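Local coordinates for putative nucleoprotein (PDB 4EWC), which encapsidates the negative-strand RNA genome of infectious salmon anemia virus, shielding it from nucleases and forming the ribonucleoprotein template for transcription and replication, at residues 389-394 with 410-415; 418-423 with 497-502. All blocks are in the same frame, centred on the assembly; numbering follows the deposited sequence.

Contact 1 (389-394 with 410-415); sequences CFIPPI and MDFMKN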
loop_
_atom_site.group_PDB
_atom_site.type_symbol
_atom_site.label_atom_id
_atom_site.label_comp_id
_atom_site.label_asym_id
_atom_site.label_seq_id
_atom_site.Cartn_x
_atom_site.Cartn_y
_atom_site.Cartn_z
ATOM N N CYS A 389 0.281 19.778 15.482
ATOM C CA CYS A 389 -0.724 19.179 16.378
ATOM C C CYS A 389 -1.671 18.214 15.670
ATOM O O CYS A 389 -1.836 18.236 14.445
ATOM C CB CYS A 389 -1.539 20.243 17.103
ATOM S SG CYS A 389 -2.724 21.077 16.081
ATOM N N PHE A 390 -2.301 17.370 16.471
ATOM C CA PHE A 390 -3.263 16.406 15.971
ATOM C C PHE A 390 -4.670 16.775 16.454
ATOM O O PHE A 390 -5.065 16.457 17.588
ATOM C CB PHE A 390 -2.862 14.996 16.394
ATOM C CG PHE A 390 -1.493 14.611 15.924
ATOM C CD1 PHE A 390 -1.237 14.421 14.566
ATOM C CD2 PHE A 390 -0.437 14.484 16.822
ATOM C CE1 PHE A 390 0.036 14.089 14.121
ATOM C CE2 PHE A 390 0.834 14.152 16.377
ATOM C CZ PHE A 390 1.065 13.956 15.029
ATOM N N ILE A 391 -5.423 17.482 15.617
ATOM C CA ILE A 391 -6.763 17.873 16.013
ATOM C C ILE A 391 -7.787 17.313 15.061
ATOM O O ILE A 391 -7.499 17.122 13.877
ATOM C CB ILE A 391 -6.952 19.414 16.119
ATOM C CG1 ILE A 391 -6.630 20.099 14.783
ATOM C CG2 ILE A 391 -6.195 19.970 17.319
ATOM C CD1 ILE A 391 -6.938 21.600 14.769
ATOM N N PRO A 392 -9.005 17.057 15.573
ATOM C CA PRO A 392 -10.143 16.632 14.736
ATOM C C PRO A 392 -10.533 17.753 13.791
ATOM O O PRO A 392 -10.047 18.873 13.956
ATOM C CB PRO A 392 -11.258 16.428 15.770
ATOM C CG PRO A 392 -10.904 17.381 16.893
ATOM C CD PRO A 392 -9.418 17.290 16.977
ATOM N N PRO A 393 -11.374 17.471 12.809
ATOM C CA PRO A 393 -11.937 18.534 11.968
ATOM C C PRO A 393 -12.528 19.685 12.785
ATOM O O PRO A 393 -13.142 19.474 13.844
ATOM C CB PRO A 393 -13.064 17.825 11.215
ATOM C CG PRO A 393 -12.548 16.429 11.073
ATOM C CD PRO A 393 -11.683 16.135 12.296
ATOM N N ILE A 394 -12.343 20.892 12.262
ATOM C CA ILE A 394 -12.770 22.126 12.898
ATOM C C ILE A 394 -14.221 22.076 13.355
ATOM O O ILE A 394 -14.512 22.262 14.535
ATOM C CB ILE A 394 -12.529 23.334 11.952
ATOM C CG1 ILE A 394 -11.034 23.500 11.709
ATOM C CG2 ILE A 394 -13.108 24.611 12.537
ATOM C CD1 ILE A 394 -10.233 23.666 13.001
HETATM N N MSE A 410 -7.178 17.780 27.408
HETATM C CA MSE A 410 -6.777 16.957 26.282
HETATM C C MSE A 410 -5.375 17.282 25.787
HETATM O O MSE A 410 -4.872 18.385 25.997
HETATM C CB MSE A 410 -7.801 17.032 25.157
HETATM C CG MSE A 410 -8.944 16.064 25.337
HETATM SE SE MSE A 410 -10.341 16.425 24.052
HETATM C CE MSE A 410 -11.394 14.773 24.195
ATOM N N ASP A 411 -4.739 16.302 25.154
ATOM C CA ASP A 411 -3.410 16.493 24.606
ATOM C C ASP A 411 -3.455 16.228 23.115
ATOM O O ASP A 411 -3.688 15.087 22.667
ATOM C CB ASP A 411 -2.412 15.548 25.279
ATOM C CG ASP A 411 -0.986 15.941 25.020
ATOM O OD1 ASP A 411 -0.735 16.706 24.053
ATOM O OD2 ASP A 411 -0.098 15.493 25.777
ATOM N N PHE A 412 -3.234 17.277 22.332
ATOM C CA PHE A 412 -3.251 17.128 20.870
ATOM C C PHE A 412 -1.846 17.101 20.287
ATOM O O PHE A 412 -1.693 17.041 19.075
ATOM C CB PHE A 412 -4.035 18.263 20.228
ATOM C CG PHE A 412 -5.477 18.336 20.666
ATOM C CD1 PHE A 412 -6.306 17.219 20.588
ATOM C CD2 PHE A 412 -6.009 19.529 21.146
ATOM C CE1 PHE A 412 -7.640 17.302 20.974
ATOM C CE2 PHE A 412 -7.323 19.612 21.528
ATOM C CZ PHE A 412 -8.148 18.502 21.441
HETATM N N MSE A 413 -0.836 17.173 21.159
HETATM C CA MSE A 413 0.565 17.172 20.751
HETATM C C MSE A 413 1.171 15.768 20.697
HETATM O O MSE A 413 1.851 15.433 19.733
HETATM C CB MSE A 413 1.414 18.035 21.689
HETATM C CG MSE A 413 1.023 19.503 21.799
HETATM SE SE MSE A 413 1.100 20.588 20.168
HETATM C CE MSE A 413 3.003 20.490 19.760
ATOM N N LYS A 414 0.929 14.961 21.731
ATOM C CA LYS A 414 1.570 13.643 21.852
ATOM C C LYS A 414 1.151 12.633 20.773
ATOM O O LYS A 414 1.968 11.842 20.319
ATOM C CB LYS A 414 1.353 13.025 23.240
ATOM C CG LYS A 414 -0.106 12.605 23.527
ATOM C CD LYS A 414 -0.258 11.773 24.808
ATOM C CE LYS A 414 -1.691 11.824 25.355
ATOM N NZ LYS A 414 -2.709 11.067 24.537
ATOM N N ASN A 415 -0.120 12.655 20.392
ATOM C CA ASN A 415 -0.648 11.778 19.359
ATOM C C ASN A 415 -2.075 12.179 18.986
ATOM O O ASN A 415 -2.545 13.244 19.380
ATOM C CB ASN A 415 -0.562 10.303 19.760
ATOM C CG ASN A 415 -1.263 10.001 21.081
ATOM O OD1 ASN A 415 -2.392 10.445 21.327
ATOM N ND2 ASN A 415 -0.598 9.229 21.933
HETATM O O HOH W 1 -5.066 14.401 19.176
#

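Contact 2 (418-423 with 497-502); sequences DACKIC and VRYEAR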
loop_
_atom_site.group_PDB
_atom_site.type_symbol
_atom_site.label_atom_id
_atom_site.label_comp_id
_atom_site.label_asym_id
_atom_site.label_seq_id
_atom_site.Cartn_x
_atom_site.Cartn_y
_atom_site.Cartn_z
ATOM N N ASP A 418 -6.968 11.928 21.429
ATOM C CA ASP A 418 -8.035 12.822 21.769
ATOM C C ASP A 418 -8.721 13.316 20.519
ATOM O O ASP A 418 -9.943 13.470 20.495
ATOM C CB ASP A 418 -7.536 13.975 22.646
ATOM C CG ASP A 418 -6.968 13.488 23.970
ATOM O OD1 ASP A 418 -7.337 12.378 24.412
ATOM O OD2 ASP A 418 -6.142 14.205 24.570
ATOM N N ALA A 419 -7.959 13.554 19.467
ATOM C CA ALA A 419 -8.577 13.912 18.184
ATOM C C ALA A 419 -9.528 12.819 17.707
ATOM O O ALA A 419 -10.617 13.124 17.252
ATOM C CB ALA A 419 -7.540 14.228 17.130
ATOM N N CYS A 420 -9.138 11.553 17.820
ATOM C CA CYS A 420 -10.048 10.492 17.394
ATOM C C CYS A 420 -11.302 10.380 18.304
ATOM O O CYS A 420 -12.404 10.092 17.823
ATOM C CB CYS A 420 -9.335 9.151 17.243
ATOM S SG CYS A 420 -8.003 9.119 15.976
ATOM N N LYS A 421 -11.137 10.624 19.602
ATOM C CA LYS A 421 -12.259 10.610 20.533
ATOM C C LYS A 421 -13.296 11.635 20.157
ATOM O O LYS A 421 -14.494 11.373 20.249
ATOM C CB LYS A 421 -11.808 10.887 21.952
ATOM C CG LYS A 421 -11.224 9.687 22.664
ATOM C CD LYS A 421 -10.732 10.104 24.032
ATOM C CE LYS A 421 -9.855 9.045 24.678
ATOM N NZ LYS A 421 -9.322 9.565 25.972
ATOM N N ILE A 422 -12.845 12.810 19.733
ATOM C CA ILE A 422 -13.782 13.838 19.290
ATOM C C ILE A 422 -14.431 13.426 17.970
ATOM O O ILE A 422 -15.641 13.605 17.777
ATOM C CB ILE A 422 -13.102 15.208 19.169
ATOM C CG1 ILE A 422 -12.798 15.747 20.561
ATOM C CG2 ILE A 422 -13.983 16.201 18.395
ATOM C CD1 ILE A 422 -11.963 16.982 20.549
ATOM N N CYS A 423 -13.619 12.848 17.082
ATOM C CA CYS A 423 -14.097 12.353 15.795
ATOM C C CYS A 423 -15.232 11.363 15.949
ATOM O O CYS A 423 -16.281 11.529 15.332
ATOM C CB CYS A 423 -12.969 11.683 15.007
ATOM S SG CYS A 423 -11.792 12.809 14.200
ATOM N N VAL A 497 -12.135 5.635 12.792
ATOM C CA VAL A 497 -10.960 6.491 12.634
ATOM C C VAL A 497 -9.811 5.947 13.513
ATOM O O VAL A 497 -10.051 5.190 14.440
ATOM C CB VAL A 497 -11.304 7.943 13.023
ATOM C CG1 VAL A 497 -11.268 8.101 14.524
ATOM C CG2 VAL A 497 -10.372 8.935 12.368
ATOM N N ARG A 498 -8.569 6.303 13.199
ATOM C CA ARG A 498 -7.396 5.771 13.910
ATOM C C ARG A 498 -6.210 6.721 13.943
ATOM O O ARG A 498 -6.070 7.579 13.080
ATOM C CB ARG A 498 -6.937 4.460 13.282
ATOM C CG ARG A 498 -7.619 3.227 13.819
ATOM C CD ARG A 498 -7.009 2.019 13.190
ATOM N NE ARG A 498 -7.035 0.873 14.083
ATOM C CZ ARG A 498 -6.572 -0.331 13.763
ATOM N NH1 ARG A 498 -6.053 -0.547 12.544
ATOM N NH2 ARG A 498 -6.635 -1.318 14.665
ATOM N N TYR A 499 -5.336 6.553 14.927
ATOM C CA TYR A 499 -4.121 7.373 14.995
ATOM C C TYR A 499 -2.877 6.496 15.080
ATOM O O TYR A 499 -2.936 5.374 15.569
ATOM C CB TYR A 499 -4.192 8.387 16.164
ATOM C CG TYR A 499 -4.038 7.773 17.534
ATOM C CD1 TYR A 499 -2.785 7.619 18.093
ATOM C CD2 TYR A 499 -5.143 7.339 18.263
ATOM C CE1 TYR A 499 -2.617 7.052 19.319
ATOM C CE2 TYR A 499 -4.990 6.766 19.509
ATOM C CZ TYR A 499 -3.716 6.625 20.035
ATOM O OH TYR A 499 -3.512 6.062 21.275
ATOM N N GLU A 500 -1.757 7.001 14.580
ATOM C CA GLU A 500 -0.501 6.250 14.629
ATOM C C GLU A 500 0.150 6.328 16.019
ATOM O O GLU A 500 0.310 7.417 16.578
ATOM C CB GLU A 500 0.486 6.757 13.564
ATOM C CG GLU A 500 1.907 6.202 13.715
ATOM C CD GLU A 500 2.851 6.605 12.574
ATOM O OE1 GLU A 500 2.755 7.731 12.047
ATOM O OE2 GLU A 500 3.705 5.785 12.193
ATOM N N ALA A 501 0.506 5.170 16.570
ATOM C CA ALA A 501 1.235 5.136 17.826
ATOM C C ALA A 501 2.571 5.799 17.590
ATOM O O ALA A 501 3.185 5.602 16.557
ATOM C CB ALA A 501 1.438 3.712 18.316
ATOM N N ARG A 502 3.002 6.606 18.542
ATOM C CA ARG A 502 4.296 7.217 18.467
ATOM C C ARG A 502 5.323 6.147 18.829
ATOM O O ARG A 502 5.220 5.514 19.869
ATOM C CB ARG A 502 4.349 8.407 19.423
ATOM C CG ARG A 502 5.505 9.328 19.164
ATOM C CD ARG A 502 5.565 10.416 20.199
ATOM N NE ARG A 502 4.616 11.494 19.956
ATOM C CZ ARG A 502 4.797 12.474 19.071
ATOM N NH1 ARG A 502 5.885 12.513 18.306
ATOM N NH2 ARG A 502 3.882 13.421 18.947
#

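Contact 1 (389-394 with 410-415)
The carbonyl oxygen Phe412 O takes the backbone Phe390 N-H in a nearly straight bond, 2.7 Å from Phe390 N to Phe412 O. It is the one direct hydrogen bond between the two loops; a few angstroms on, a single water donates to both Phe390 O, at 2.6 Å, and Asn415 O, at 2.8 Å, and also sits at the edge of the Phe412 ring. Two loops without regular strand pairing are thus joined through their main chains. Phe390 CB and CD2 both lie 3.5 Å from Asn415 O. Ile391 lays its CG2 methyl over one face of the Phe412 ring, a CH-pi contact 4.1 Å from the centroid, displaced toward the rim. That branch, anti to its own carbonyl carbon, does the touching, while CG1 leads the rest of the side chain elsewhere. The Phe390 ring turns its edge to Met413 O, 3.7 Å from Phe390 CE2. Selenomethionine Met413, its chain bent at chi2 and chi3, brings SE to 4.1 Å from Cys389 CB. Within its loop, Asp411 OD1 accepts from Met413 N, 2.9 Å away, an Asx turn spanning Phe412. Helices 142-162 and 253-269 both pack on Cys389 and Met413, while helix 417-425 meets Pro392 and Phe412.

Contact 2 (418-423 with 497-502)
The Tyr499 ring meets helix 417-425 edge-on: Cys420 SG lies near the ring plane, 5.3 Å from the centroid and 81° off the normal, a sulfur-aromatic contact made at the rim. Cys420 SG also stands 3.9 Å from Tyr499 CB and 3.6 Å from Arg498 C, so it rests against backbone as well as side chain. Its place follows from chi1 of -62°, which sets SG anti to the carbonyl carbon of its own residue. Val497 carries most of the contact from the 497-502 side. Val497 CG1 reaches Cys420 CB at 3.5 Å and, about one helical turn farther on, Cys423 CB at 4.0 Å, bridging two residues that share a face of the helix. No hydrogen bond crosses between the segments; the join rests on apolar contacts and the sulfur at the ring edge, with both cysteines pointing toward the 497-502 segment. Met449 of helix 438-449 also packs on Cys420, Cys423 and Val497, so a second helix shares this buried patch. Beyond it, Tyr499 belongs to the short strand 499-500, which pairs antiparallel with strand 568-574, and the sheet lies beside helix 417-425.

From the N terminus, the chain leaves helix 369-381, runs through 389-394, makes helix 394-402 and returns at 410-415, where contact 1 closes this short helix-bearing loop. Helix 417-425 follows almost at once and opens contact 2, a much longer closure completed at 497-502 after helices 438-449 and 457-463. The two loops therefore follow in series, neither nesting nor crossing, yet their centres lie only about 8 Å apart. Probable hydrogen bonds link them directly: Asp411 N with Asp418 OD2, and Lys414 O with Arg502 NE. Together they tie the interhelical loops, helix 417-425 and strand 499-500 of the antiparallel sheet into one part of the orthomyxovirus nucleoprotein C-terminal family region.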